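Local coordinates for isocitrate dehydrogenase [NAD] subunit 1, mitochondrial (Saccharomyces cerevisiae, PDB 3BLX), which converts isocitrate to 2-oxoglutarate and CO2 with NAD+ in the citric acid cycle, as one of two subunit types of an allosteric octamer, and also binds mitochondrial mRNA leaders, at residues A108-L113 against P271-V276; K114-R119 against R327-S332; P121-I126 against A249-P254; A290-S295 against T309-A314. One frame throughout, in Å; residues are numbered along the deposited sequence.

Contact 1: A108-L113 against P271-V276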
loop_
_atom_site.group_PDB
_atom_site.type_symbol
_atom_site.label_atom_id
_atom_site.label_comp_id
_atom_site.label_asym_id
_atom_site.label_seq_id
_atom_site.Cartn_x
_atom_site.Cartn_y
_atom_site.Cartn_z
ATOM N N ALA E 108 31.044 -11.501 0.894
ATOM C CA ALA E 108 32.104 -12.336 0.353
ATOM C C ALA E 108 32.890 -13.019 1.482
ATOM O O ALA E 108 33.288 -12.401 2.477
ATOM C CB ALA E 108 33.011 -11.541 -0.530
ATOM N N LEU E 109 33.095 -14.320 1.354
ATOM C CA LEU E 109 33.814 -15.036 2.406
ATOM C C LEU E 109 35.234 -15.354 1.963
ATOM O O LEU E 109 35.448 -16.006 0.935
ATOM C CB LEU E 109 33.085 -16.315 2.788
ATOM C CG LEU E 109 31.612 -16.147 3.127
ATOM C CD1 LEU E 109 30.988 -17.487 3.536
ATOM C CD2 LEU E 109 31.520 -15.140 4.246
ATOM N N PHE E 110 36.208 -14.877 2.725
ATOM C CA PHE E 110 37.603 -15.158 2.420
ATOM C C PHE E 110 38.256 -16.087 3.458
ATOM O O PHE E 110 38.913 -15.626 4.392
ATOM C CB PHE E 110 38.374 -13.850 2.296
ATOM C CG PHE E 110 37.807 -12.935 1.288
ATOM C CD1 PHE E 110 36.989 -11.885 1.682
ATOM C CD2 PHE E 110 38.069 -13.126 -0.063
ATOM C CE1 PHE E 110 36.454 -11.012 0.752
ATOM C CE2 PHE E 110 37.530 -12.275 -1.001
ATOM C CZ PHE E 110 36.715 -11.203 -0.594
ATOM N N LYS E 111 38.043 -17.392 3.306
ATOM C CA LYS E 111 38.715 -18.362 4.156
ATOM C C LYS E 111 39.826 -19.065 3.389
ATOM O O LYS E 111 39.594 -19.588 2.287
ATOM C CB LYS E 111 37.741 -19.403 4.709
ATOM C CG LYS E 111 38.193 -19.966 6.049
ATOM C CD LYS E 111 37.149 -20.853 6.671
ATOM C CE LYS E 111 37.677 -21.497 7.943
ATOM N NZ LYS E 111 36.705 -22.500 8.487
ATOM N N SER E 112 41.022 -19.077 3.980
ATOM C CA SER E 112 42.162 -19.846 3.447
ATOM C C SER E 112 41.868 -21.362 3.334
ATOM O O SER E 112 41.200 -21.952 4.191
ATOM C CB SER E 112 43.411 -19.611 4.304
ATOM O OG SER E 112 44.137 -18.455 3.895
ATOM N N LEU E 113 42.364 -21.989 2.273
ATOM C CA LEU E 113 42.104 -23.410 2.055
ATOM C C LEU E 113 43.321 -24.283 2.352
ATOM O O LEU E 113 44.458 -23.890 2.061
ATOM C CB LEU E 113 41.637 -23.641 0.629
ATOM C CG LEU E 113 40.222 -23.157 0.350
ATOM C CD1 LEU E 113 40.220 -22.293 -0.903
ATOM C CD2 LEU E 113 39.268 -24.344 0.225
ATOM N N PRO E 271 29.782 -16.344 -6.814
ATOM C CA PRO E 271 31.176 -16.138 -6.401
ATOM C C PRO E 271 31.460 -14.684 -5.980
ATOM O O PRO E 271 31.112 -13.723 -6.682
ATOM C CB PRO E 271 31.965 -16.496 -7.657
ATOM C CG PRO E 271 31.090 -17.421 -8.411
ATOM C CD PRO E 271 29.681 -16.943 -8.154
ATOM N N GLY E 272 32.113 -14.545 -4.832
ATOM C CA GLY E 272 32.230 -13.280 -4.172
ATOM C C GLY E 272 33.151 -12.265 -4.818
ATOM O O GLY E 272 33.148 -11.092 -4.419
ATOM N N SER E 273 33.948 -12.693 -5.792
ATOM C CA SER E 273 34.900 -11.790 -6.420
ATOM C C SER E 273 34.577 -11.523 -7.870
ATOM O O SER E 273 35.267 -10.754 -8.531
ATOM C CB SER E 273 36.328 -12.319 -6.289
ATOM O OG SER E 273 36.960 -11.722 -5.177
ATOM N N ARG E 274 33.524 -12.157 -8.368
ATOM C CA ARG E 274 33.146 -12.017 -9.767
ATOM C C ARG E 274 34.239 -12.529 -10.713
ATOM O O ARG E 274 34.302 -12.119 -11.867
ATOM C CB ARG E 274 32.781 -10.563 -10.070
ATOM C CG ARG E 274 31.315 -10.228 -9.825
ATOM C CD ARG E 274 30.955 -10.080 -8.353
ATOM N NE ARG E 274 29.521 -9.827 -8.173
ATOM C CZ ARG E 274 28.957 -8.618 -8.191
ATOM N NH1 ARG E 274 29.713 -7.539 -8.377
ATOM N NH2 ARG E 274 27.637 -8.485 -8.022
ATOM N N HIS E 275 35.084 -13.433 -10.209
ATOM C CA HIS E 275 36.180 -14.044 -10.975
ATOM C C HIS E 275 37.021 -13.000 -11.702
ATOM O O HIS E 275 37.490 -13.208 -12.825
ATOM C CB HIS E 275 35.648 -15.084 -11.961
ATOM C CG HIS E 275 35.405 -16.435 -11.354
ATOM N ND1 HIS E 275 35.948 -17.594 -11.874
ATOM C CD2 HIS E 275 34.673 -16.813 -10.278
ATOM C CE1 HIS E 275 35.560 -18.627 -11.142
ATOM N NE2 HIS E 275 34.782 -18.182 -10.171
ATOM N N VAL E 276 37.163 -11.868 -11.033
ATOM C CA VAL E 276 37.964 -10.754 -11.500
ATOM C C VAL E 276 39.199 -11.233 -12.278
ATOM O O VAL E 276 39.202 -11.238 -13.520
ATOM C CB VAL E 276 38.358 -9.836 -10.299
ATOM C CG1 VAL E 276 37.327 -8.685 -10.099
ATOM C CG2 VAL E 276 38.522 -10.673 -9.016
#
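Phe110, whose ring reaches across to Ser273, is anchored through its backbone: Phe110 N makes a probable hydrogen bond to Leu125 O of the neighbouring antiparallel strand. With CG anti to the carbonyl carbon (chi1 -57°), the ring swings off the strand toward the 271-276 loop. It presents an edge there: Ser273 OG sits near the ring plane, 4.3 Å from Phe110 CE2, a loose edge approach with no hydrogen bond. Two residues back, the methyl of Ala108 is turned toward the loop and touches Gly272 from one side, with Ala108 CB 3.9 Å from Gly272 O and a little farther from its CA. Gly272 has no side chain, which lets the backbones close to 4.6 Å between the CA atoms of Ala108 and Gly272. The loop opens with a type I turn from Pro271 to Arg274, whose closing bond is weak, and Gly272 is also hydrogen-bonded through its backbone to Val257. Val257 in turn packs on Phe110. The contact thus lays the loop that follows strand 267-269 against strand 105-111 of the large mixed sheet of the isocitrate/isopropylmalate dehydrogenase fold, with the Ala108 side chain about 7 Å from that of Arg129, which by similarity binds substrate.

Contact 2: K114-R119 against R327-S332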
loop_
_atom_site.group_PDB
_atom_site.type_symbol
_atom_site.label_atom_id
_atom_site.label_comp_id
_atom_site.label_asym_id
_atom_site.label_seq_id
_atom_site.Cartn_x
_atom_site.Cartn_y
_atom_site.Cartn_z
ATOM N N LYS E 114 43.064 -25.474 2.899
ATOM C CA LYS E 114 44.114 -26.325 3.449
ATOM C C LYS E 114 45.270 -26.608 2.483
ATOM O O LYS E 114 46.438 -26.533 2.879
ATOM C CB LYS E 114 43.550 -27.641 3.994
ATOM C CG LYS E 114 44.437 -28.256 5.085
ATOM C CD LYS E 114 44.778 -29.729 4.800
ATOM C CE LYS E 114 43.722 -30.707 5.315
ATOM N NZ LYS E 114 43.906 -31.030 6.766
ATOM N N GLY E 115 44.979 -26.923 1.224
ATOM C CA GLY E 115 46.077 -27.228 0.319
ATOM C C GLY E 115 46.471 -26.180 -0.721
ATOM O O GLY E 115 46.859 -26.535 -1.844
ATOM N N VAL E 116 46.371 -24.897 -0.372
ATOM C CA VAL E 116 46.709 -23.838 -1.321
ATOM C C VAL E 116 47.877 -22.982 -0.825
ATOM O O VAL E 116 47.804 -22.375 0.247
ATOM C CB VAL E 116 45.499 -22.944 -1.652
ATOM C CG1 VAL E 116 45.903 -21.821 -2.578
ATOM C CG2 VAL E 116 44.461 -23.744 -2.328
ATOM N N LYS E 117 48.951 -22.943 -1.618
ATOM C CA LYS E 117 50.163 -22.204 -1.253
ATOM C C LYS E 117 49.930 -20.689 -1.248
ATOM O O LYS E 117 49.788 -20.066 -2.308
ATOM C CB LYS E 117 51.328 -22.584 -2.182
ATOM C CG LYS E 117 50.874 -22.979 -3.582
ATOM C CD LYS E 117 52.038 -23.329 -4.522
ATOM C CE LYS E 117 51.499 -23.780 -5.900
ATOM N NZ LYS E 117 52.539 -23.940 -6.970
ATOM N N THR E 118 49.888 -20.110 -0.044
ATOM C CA THR E 118 49.670 -18.672 0.113
ATOM C C THR E 118 50.744 -18.020 0.980
ATOM O O THR E 118 51.225 -18.596 1.959
ATOM C CB THR E 118 48.287 -18.352 0.723
ATOM O OG1 THR E 118 48.148 -19.009 1.988
ATOM C CG2 THR E 118 47.168 -18.802 -0.212
ATOM N N ARG E 119 51.104 -16.798 0.618
ATOM C CA ARG E 119 52.128 -16.046 1.327
ATOM C C ARG E 119 51.756 -15.760 2.791
ATOM O O ARG E 119 52.621 -15.723 3.666
ATOM C CB ARG E 119 52.443 -14.779 0.533
ATOM C CG ARG E 119 53.303 -13.764 1.212
ATOM C CD ARG E 119 54.001 -12.892 0.181
ATOM N NE ARG E 119 53.229 -12.795 -1.053
ATOM C CZ ARG E 119 53.759 -12.616 -2.264
ATOM N NH1 ARG E 119 55.079 -12.515 -2.425
ATOM N NH2 ARG E 119 52.958 -12.552 -3.320
ATOM N N ARG E 327 44.159 -25.824 -12.521
ATOM C CA ARG E 327 45.475 -25.209 -12.800
ATOM C C ARG E 327 45.851 -23.927 -12.047
ATOM O O ARG E 327 47.032 -23.602 -11.925
ATOM C CB ARG E 327 45.726 -25.036 -14.311
ATOM C CG ARG E 327 45.186 -23.763 -14.907
ATOM C CD ARG E 327 45.460 -23.712 -16.410
ATOM N NE ARG E 327 44.867 -22.531 -17.045
ATOM C CZ ARG E 327 44.867 -22.297 -18.358
ATOM N NH1 ARG E 327 45.429 -23.166 -19.194
ATOM N NH2 ARG E 327 44.300 -21.192 -18.840
ATOM N N ASP E 328 44.863 -23.210 -11.530
ATOM C CA ASP E 328 45.115 -21.923 -10.884
ATOM C C ASP E 328 45.580 -22.047 -9.439
ATOM O O ASP E 328 46.108 -21.082 -8.875
ATOM C CB ASP E 328 43.870 -21.042 -10.947
ATOM C CG ASP E 328 42.581 -21.837 -10.743
ATOM O OD1 ASP E 328 42.040 -21.802 -9.605
ATOM O OD2 ASP E 328 42.121 -22.492 -11.723
ATOM N N ILE E 329 45.363 -23.212 -8.837
ATOM C CA ILE E 329 45.922 -23.478 -7.510
ATOM C C ILE E 329 47.035 -24.517 -7.580
ATOM O O ILE E 329 47.296 -25.218 -6.611
ATOM C CB ILE E 329 44.854 -23.888 -6.491
ATOM C CG1 ILE E 329 43.958 -24.980 -7.068
ATOM C CG2 ILE E 329 44.024 -22.694 -6.089
ATOM C CD1 ILE E 329 42.974 -25.531 -6.048
ATOM N N GLY E 330 47.675 -24.607 -8.742
ATOM C CA GLY E 330 48.884 -25.396 -8.893
ATOM C C GLY E 330 48.720 -26.816 -9.408
ATOM O O GLY E 330 49.685 -27.568 -9.522
ATOM N N GLY E 331 47.491 -27.198 -9.710
ATOM C CA GLY E 331 47.237 -28.511 -10.277
ATOM C C GLY E 331 47.300 -28.447 -11.786
ATOM O O GLY E 331 47.830 -27.486 -12.342
ATOM N N SER E 332 46.762 -29.458 -12.460
ATOM C CA SER E 332 46.833 -29.498 -13.915
ATOM C C SER E 332 45.612 -30.182 -14.503
ATOM O O SER E 332 45.520 -30.403 -15.715
ATOM C CB SER E 332 48.114 -30.197 -14.373
ATOM O OG SER E 332 48.349 -31.356 -13.594
#
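Val116 and Ile329 make the apolar centre of this contact, their side chains crossing at about a right angle. The CG2 methyl of Ile329 comes in against both branches of the valine: Ile329 CG2 lies 3.9 Å from Val116 CG2 and 4.1 Å from Val116 CG1. In Val116, CG1 is anti to the backbone N (chi1 177°) and CG2 stands beside that nitrogen, which turns the fork toward Ile329. At the outer margin Lys117 extends as an almost straight methylene chain from CB to NZ and runs alongside Gly330, the residue after Ile329, with Lys117 CE 4.3 Å from Gly330 CA. Lys117 also touches a crystal neighbour, so its pose may owe something to the lattice.

A second shell of contacts surrounds both loops. Val116 also packs on Ile319 of helix 306-320, and Ile329 on Leu256. Asp328 OD1 is hydrogen-bonded to Asn287 ND2, tying down the short 3-10 turn at 327-328, while Gly330, at positive phi, lets the chain curl back beside Arg327. On the other loop, Thr118 OG1 is hydrogen-bonded to Ile120 O, and Arg119 packs on Thr230 of a neighbouring IDH2 subunit. The loops meet mainly through carbon, with no hydrogen bond or salt bridge between them: the contact is apolar at its centre and has a lysine chain at its margin.

Contact 3: P121-I126 against A249-P254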
loop_
_atom_site.group_PDB
_atom_site.type_symbol
_atom_site.label_atom_id
_atom_site.label_comp_id
_atom_site.label_asym_id
_atom_site.label_seq_id
_atom_site.Cartn_x
_atom_site.Cartn_y
_atom_site.Cartn_z
ATOM N N PRO E 121 49.207 -17.329 5.744
ATOM C CA PRO E 121 48.390 -18.507 6.045
ATOM C C PRO E 121 47.175 -18.189 6.924
ATOM O O PRO E 121 47.145 -17.147 7.590
ATOM C CB PRO E 121 49.360 -19.407 6.833
ATOM C CG PRO E 121 50.671 -18.627 6.938
ATOM C CD PRO E 121 50.362 -17.213 6.646
ATOM N N ASP E 122 46.196 -19.094 6.914
ATOM C CA ASP E 122 45.091 -19.097 7.880
ATOM C C ASP E 122 44.339 -17.778 7.958
ATOM O O ASP E 122 44.295 -17.121 9.005
ATOM C CB ASP E 122 45.598 -19.530 9.256
ATOM C CG ASP E 122 46.095 -20.968 9.256
ATOM O OD1 ASP E 122 45.275 -21.883 9.001
ATOM O OD2 ASP E 122 47.308 -21.181 9.491
ATOM N N ILE E 123 43.751 -17.394 6.833
ATOM C CA ILE E 123 42.982 -16.170 6.777
ATOM C C ILE E 123 41.511 -16.509 6.943
ATOM O O ILE E 123 41.034 -17.557 6.463
ATOM C CB ILE E 123 43.240 -15.422 5.468
ATOM C CG1 ILE E 123 44.619 -14.760 5.535
ATOM C CG2 ILE E 123 42.176 -14.365 5.217
ATOM C CD1 ILE E 123 45.109 -14.274 4.221
ATOM N N ASP E 124 40.798 -15.646 7.659
ATOM C CA ASP E 124 39.356 -15.818 7.807
ATOM C C ASP E 124 38.604 -14.501 7.967
ATOM O O ASP E 124 38.155 -14.145 9.070
ATOM C CB ASP E 124 39.020 -16.763 8.963
ATOM C CG ASP E 124 37.566 -17.210 8.926
ATOM O OD1 ASP E 124 36.827 -16.750 8.015
ATOM O OD2 ASP E 124 37.166 -18.022 9.792
ATOM N N LEU E 125 38.448 -13.781 6.863
ATOM C CA LEU E 125 37.659 -12.564 6.938
ATOM C C LEU E 125 36.435 -12.578 6.037
ATOM O O LEU E 125 36.376 -13.312 5.051
ATOM C CB LEU E 125 38.517 -11.317 6.740
ATOM C CG LEU E 125 39.434 -11.228 5.542
ATOM C CD1 LEU E 125 38.699 -10.592 4.391
ATOM C CD2 LEU E 125 40.575 -10.345 5.968
ATOM N N ILE E 126 35.457 -11.775 6.434
ATOM C CA ILE E 126 34.193 -11.626 5.747
ATOM C C ILE E 126 34.013 -10.154 5.424
ATOM O O ILE E 126 34.162 -9.316 6.303
ATOM C CB ILE E 126 33.079 -12.062 6.660
ATOM C CG1 ILE E 126 33.261 -13.533 6.976
ATOM C CG2 ILE E 126 31.694 -11.784 6.039
ATOM C CD1 ILE E 126 32.211 -14.053 7.911
ATOM N N ALA E 249 43.220 -12.133 -3.351
ATOM C CA ALA E 249 44.652 -12.391 -3.463
ATOM C C ALA E 249 45.206 -13.122 -2.237
ATOM O O ALA E 249 45.911 -14.127 -2.383
ATOM C CB ALA E 249 45.423 -11.116 -3.728
ATOM N N LEU E 250 44.881 -12.633 -1.039
ATOM C CA LEU E 250 45.291 -13.288 0.219
ATOM C C LEU E 250 45.075 -14.826 0.321
ATOM O O LEU E 250 45.872 -15.508 0.964
ATOM C CB LEU E 250 44.601 -12.610 1.402
ATOM C CG LEU E 250 45.296 -11.506 2.187
ATOM C CD1 LEU E 250 46.379 -10.809 1.389
ATOM C CD2 LEU E 250 44.229 -10.533 2.616
ATOM N N ILE E 251 44.006 -15.364 -0.285
ATOM C CA ILE E 251 43.672 -16.780 -0.109
ATOM C C ILE E 251 43.930 -17.617 -1.359
ATOM O O ILE E 251 43.607 -18.803 -1.393
ATOM C CB ILE E 251 42.187 -16.998 0.305
ATOM C CG1 ILE E 251 41.243 -16.429 -0.761
ATOM C CG2 ILE E 251 41.898 -16.419 1.676
ATOM C CD1 ILE E 251 39.915 -17.170 -0.876
ATOM N N GLY E 252 44.472 -16.998 -2.398
ATOM C CA GLY E 252 44.858 -17.733 -3.583
ATOM C C GLY E 252 44.058 -17.466 -4.848
ATOM O O GLY E 252 44.130 -18.231 -5.819
ATOM N N GLY E 253 43.274 -16.393 -4.845
ATOM C CA GLY E 253 42.578 -15.965 -6.044
ATOM C C GLY E 253 41.065 -16.079 -6.007
ATOM O O GLY E 253 40.509 -16.782 -5.174
ATOM N N PRO E 254 40.405 -15.412 -6.957
ATOM C CA PRO E 254 38.957 -15.286 -7.113
ATOM C C PRO E 254 38.265 -16.630 -7.174
ATOM O O PRO E 254 37.099 -16.721 -6.821
ATOM C CB PRO E 254 38.810 -14.619 -8.487
ATOM C CG PRO E 254 40.126 -14.075 -8.813
ATOM C CD PRO E 254 41.125 -14.933 -8.145
#
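Ile123, on the approach to strand 124-130, packs against Leu250 and Ile251 at the C-terminal end of helix 237-251, where Gly252 closes the last turn in a Schellman motif. Ile123 CB already touches the helix end, 4.1 Å from Ile251 CG2. The short branch continues the same meeting: Ile123 CG2, anti to the backbone N, stands 4.1 Å from Ile251 CG2, a methyl-to-methyl contact made at a slant, and also packs against Phe110 O of the adjacent strand. The long branch leaves from beside the backbone N (chi1 -75°) and extends through CG1 to carry CD1 past Ile251 to Leu250. That terminal methyl meets the root of the leucine, touching its CB and CG, with the two side chains at about a right angle.

Just before the strand, Ile123 N is hydrogen-bonded to Ser112 OG, whose residue also packs on Ile251. Leu250 also packs on Tyr126 of a neighbouring IDH2 subunit, so the buried cluster lies right beside a subunit interface. At the helix end, positive phi at Gly252 (112°) turns the chain out of the helix, and Gly252 N bonds back to Ala249 O at 3.2 Å.

Contact 4: A290-S295 against T309-A314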
loop_
_atom_site.group_PDB
_atom_site.type_symbol
_atom_site.label_atom_id
_atom_site.label_comp_id
_atom_site.label_asym_id
_atom_site.label_seq_id
_atom_site.Cartn_x
_atom_site.Cartn_y
_atom_site.Cartn_z
ATOM N N ALA E 290 34.548 -21.633 -6.144
ATOM C CA ALA E 290 33.797 -20.478 -5.680
ATOM C C ALA E 290 32.326 -20.693 -5.922
ATOM O O ALA E 290 31.520 -20.460 -5.048
ATOM C CB ALA E 290 34.278 -19.189 -6.360
ATOM N N MET E 291 31.979 -21.142 -7.115
ATOM C CA MET E 291 30.596 -21.493 -7.431
ATOM C C MET E 291 30.053 -22.620 -6.526
ATOM O O MET E 291 28.961 -22.517 -6.007
ATOM C CB MET E 291 30.456 -21.876 -8.904
ATOM C CG MET E 291 29.060 -21.972 -9.352
ATOM S SD MET E 291 28.207 -20.422 -9.116
ATOM C CE MET E 291 28.962 -19.419 -10.378
ATOM N N ILE E 292 30.831 -23.673 -6.318
ATOM C CA ILE E 292 30.390 -24.763 -5.485
ATOM C C ILE E 292 30.171 -24.326 -4.029
ATOM O O ILE E 292 29.150 -24.655 -3.417
ATOM C CB ILE E 292 31.393 -25.936 -5.530
ATOM C CG1 ILE E 292 31.632 -26.382 -6.982
ATOM C CG2 ILE E 292 30.878 -27.110 -4.685
ATOM C CD1 ILE E 292 32.727 -27.448 -7.158
ATOM N N LEU E 293 31.141 -23.608 -3.473
ATOM C CA LEU E 293 31.033 -23.117 -2.113
ATOM C C LEU E 293 29.866 -22.130 -1.950
ATOM O O LEU E 293 29.187 -22.110 -0.924
ATOM C CB LEU E 293 32.349 -22.472 -1.678
ATOM C CG LEU E 293 33.481 -23.483 -1.530
ATOM C CD1 LEU E 293 34.737 -22.832 -0.988
ATOM C CD2 LEU E 293 33.034 -24.612 -0.628
ATOM N N SER E 294 29.640 -21.306 -2.959
ATOM C CA SER E 294 28.508 -20.409 -2.933
ATOM C C SER E 294 27.258 -21.262 -2.942
ATOM O O SER E 294 26.287 -20.952 -2.276
ATOM C CB SER E 294 28.526 -19.489 -4.157
ATOM O OG SER E 294 29.599 -18.575 -4.063
ATOM N N SER E 295 27.326 -22.346 -3.698
ATOM C CA SER E 295 26.262 -23.326 -3.788
ATOM C C SER E 295 25.887 -23.852 -2.419
ATOM O O SER E 295 24.715 -24.138 -2.164
ATOM C CB SER E 295 26.730 -24.512 -4.641
ATOM O OG SER E 295 25.647 -25.197 -5.180
ATOM N N THR E 309 27.177 -29.690 4.287
ATOM C CA THR E 309 28.356 -30.060 5.059
ATOM C C THR E 309 29.155 -31.095 4.267
ATOM O O THR E 309 30.383 -31.025 4.195
ATOM C CB THR E 309 27.982 -30.605 6.447
ATOM O OG1 THR E 309 27.083 -29.693 7.087
ATOM C CG2 THR E 309 29.214 -30.752 7.300
ATOM N N ARG E 310 28.439 -32.025 3.645
ATOM C CA ARG E 310 29.069 -33.074 2.866
ATOM C C ARG E 310 29.811 -32.508 1.658
ATOM O O ARG E 310 30.993 -32.794 1.461
ATOM C CB ARG E 310 28.030 -34.107 2.430
ATOM C CG ARG E 310 27.497 -34.963 3.571
ATOM C CD ARG E 310 26.285 -35.757 3.134
ATOM N NE ARG E 310 26.500 -36.451 1.866
ATOM C CZ ARG E 310 27.160 -37.595 1.756
ATOM N NH1 ARG E 310 27.675 -38.158 2.841
ATOM N NH2 ARG E 310 27.308 -38.170 0.568
ATOM N N ILE E 311 29.113 -31.699 0.866
ATOM C CA ILE E 311 29.696 -31.103 -0.326
ATOM C C ILE E 311 30.889 -30.244 0.025
ATOM O O ILE E 311 31.886 -30.221 -0.692
ATOM C CB ILE E 311 28.701 -30.254 -1.076
ATOM C CG1 ILE E 311 27.635 -31.155 -1.695
ATOM C CG2 ILE E 311 29.426 -29.433 -2.127
ATOM C CD1 ILE E 311 26.520 -30.391 -2.358
ATOM N N SER E 312 30.793 -29.555 1.151
ATOM C CA SER E 312 31.883 -28.710 1.598
ATOM C C SER E 312 33.119 -29.522 2.008
ATOM O O SER E 312 34.250 -29.139 1.718
ATOM C CB SER E 312 31.425 -27.818 2.751
ATOM O OG SER E 312 32.413 -26.841 3.075
ATOM N N LYS E 313 32.902 -30.635 2.702
ATOM C CA LYS E 313 34.005 -31.495 3.126
ATOM C C LYS E 313 34.679 -32.125 1.901
ATOM O O LYS E 313 35.898 -32.131 1.771
ATOM C CB LYS E 313 33.504 -32.573 4.083
ATOM C CG LYS E 313 34.603 -33.338 4.795
ATOM C CD LYS E 313 34.025 -34.386 5.738
ATOM C CE LYS E 313 35.121 -35.064 6.541
ATOM N NZ LYS E 313 34.556 -36.018 7.536
ATOM N N ALA E 314 33.871 -32.630 0.986
ATOM C CA ALA E 314 34.386 -33.133 -0.277
ATOM C C ALA E 314 35.333 -32.163 -1.012
ATOM O O ALA E 314 36.404 -32.569 -1.446
ATOM C CB ALA E 314 33.223 -33.582 -1.197
#
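Ile292 and Ile311 point their CB atoms at each other from two packed helices, and their side chains meet aslant. Each uses its short branch: Ile292 CG2 and Ile311 CG2 are 3.7 Å apart, methyl against methyl. The two residues adopt the same rotamer, with CG2 anti to the backbone N and CG1 anti to the carbonyl carbon (chi1 -55° in Ile292, -69° in Ile311). The CG1-CD1 arms take no part in this touch; Ile292 also packs on Ile342 and Ile311 on Leu299.

Beside this pair Leu293 starts out across the line between the helices, but its tip bends back inward, bringing Leu293 CD2 to 4.4 Å from Ser312 OG. This looser apolar-on-hydroxyl touch comes where the helices are nearer, with 6.8 Å between the CA atoms of Leu293 and Ser312 against 8.2 Å for those of Ile292 and Ile311. Helices 289-302 and 306-320 form a helical hairpin: three residues join them, and they run in broadly opposite senses.

On the flank turned from Ile311, Ser294 ties its hydroxyl into its own helix. Ser294 OG donates to Ala290 O at 2.9 Å, tilted 34° from the carbonyl plane, while Ser294 N reaches the same oxygen from the opposite face. Ser294 OG is hydrogen-bonded to Gly259 N as well, joining the helix to strand 258-262.

From the N terminus, the first segments of contacts 1, 2 and 3 follow closely on one another, from the end of strand 105-111 to the start of strand 124-130. Contact 3 closes first, at the end of helix 237-251, and is nested in the loops of contact 1 and contact 2. Contact 1 closes next, in the loop after strand 267-269. Contact 4 opens and closes within the helical hairpin, in series with contacts 1 and 3 but inside the loop that contact 2 completes at 327-332. Contacts 1 and 2 cross. Contacts 1 and 3 share the central sheet; Thr118 packs contact 2 onto Ile251 of contact 3; Pro271 joins contact 1 to contact 4 through Met291 and Ala290.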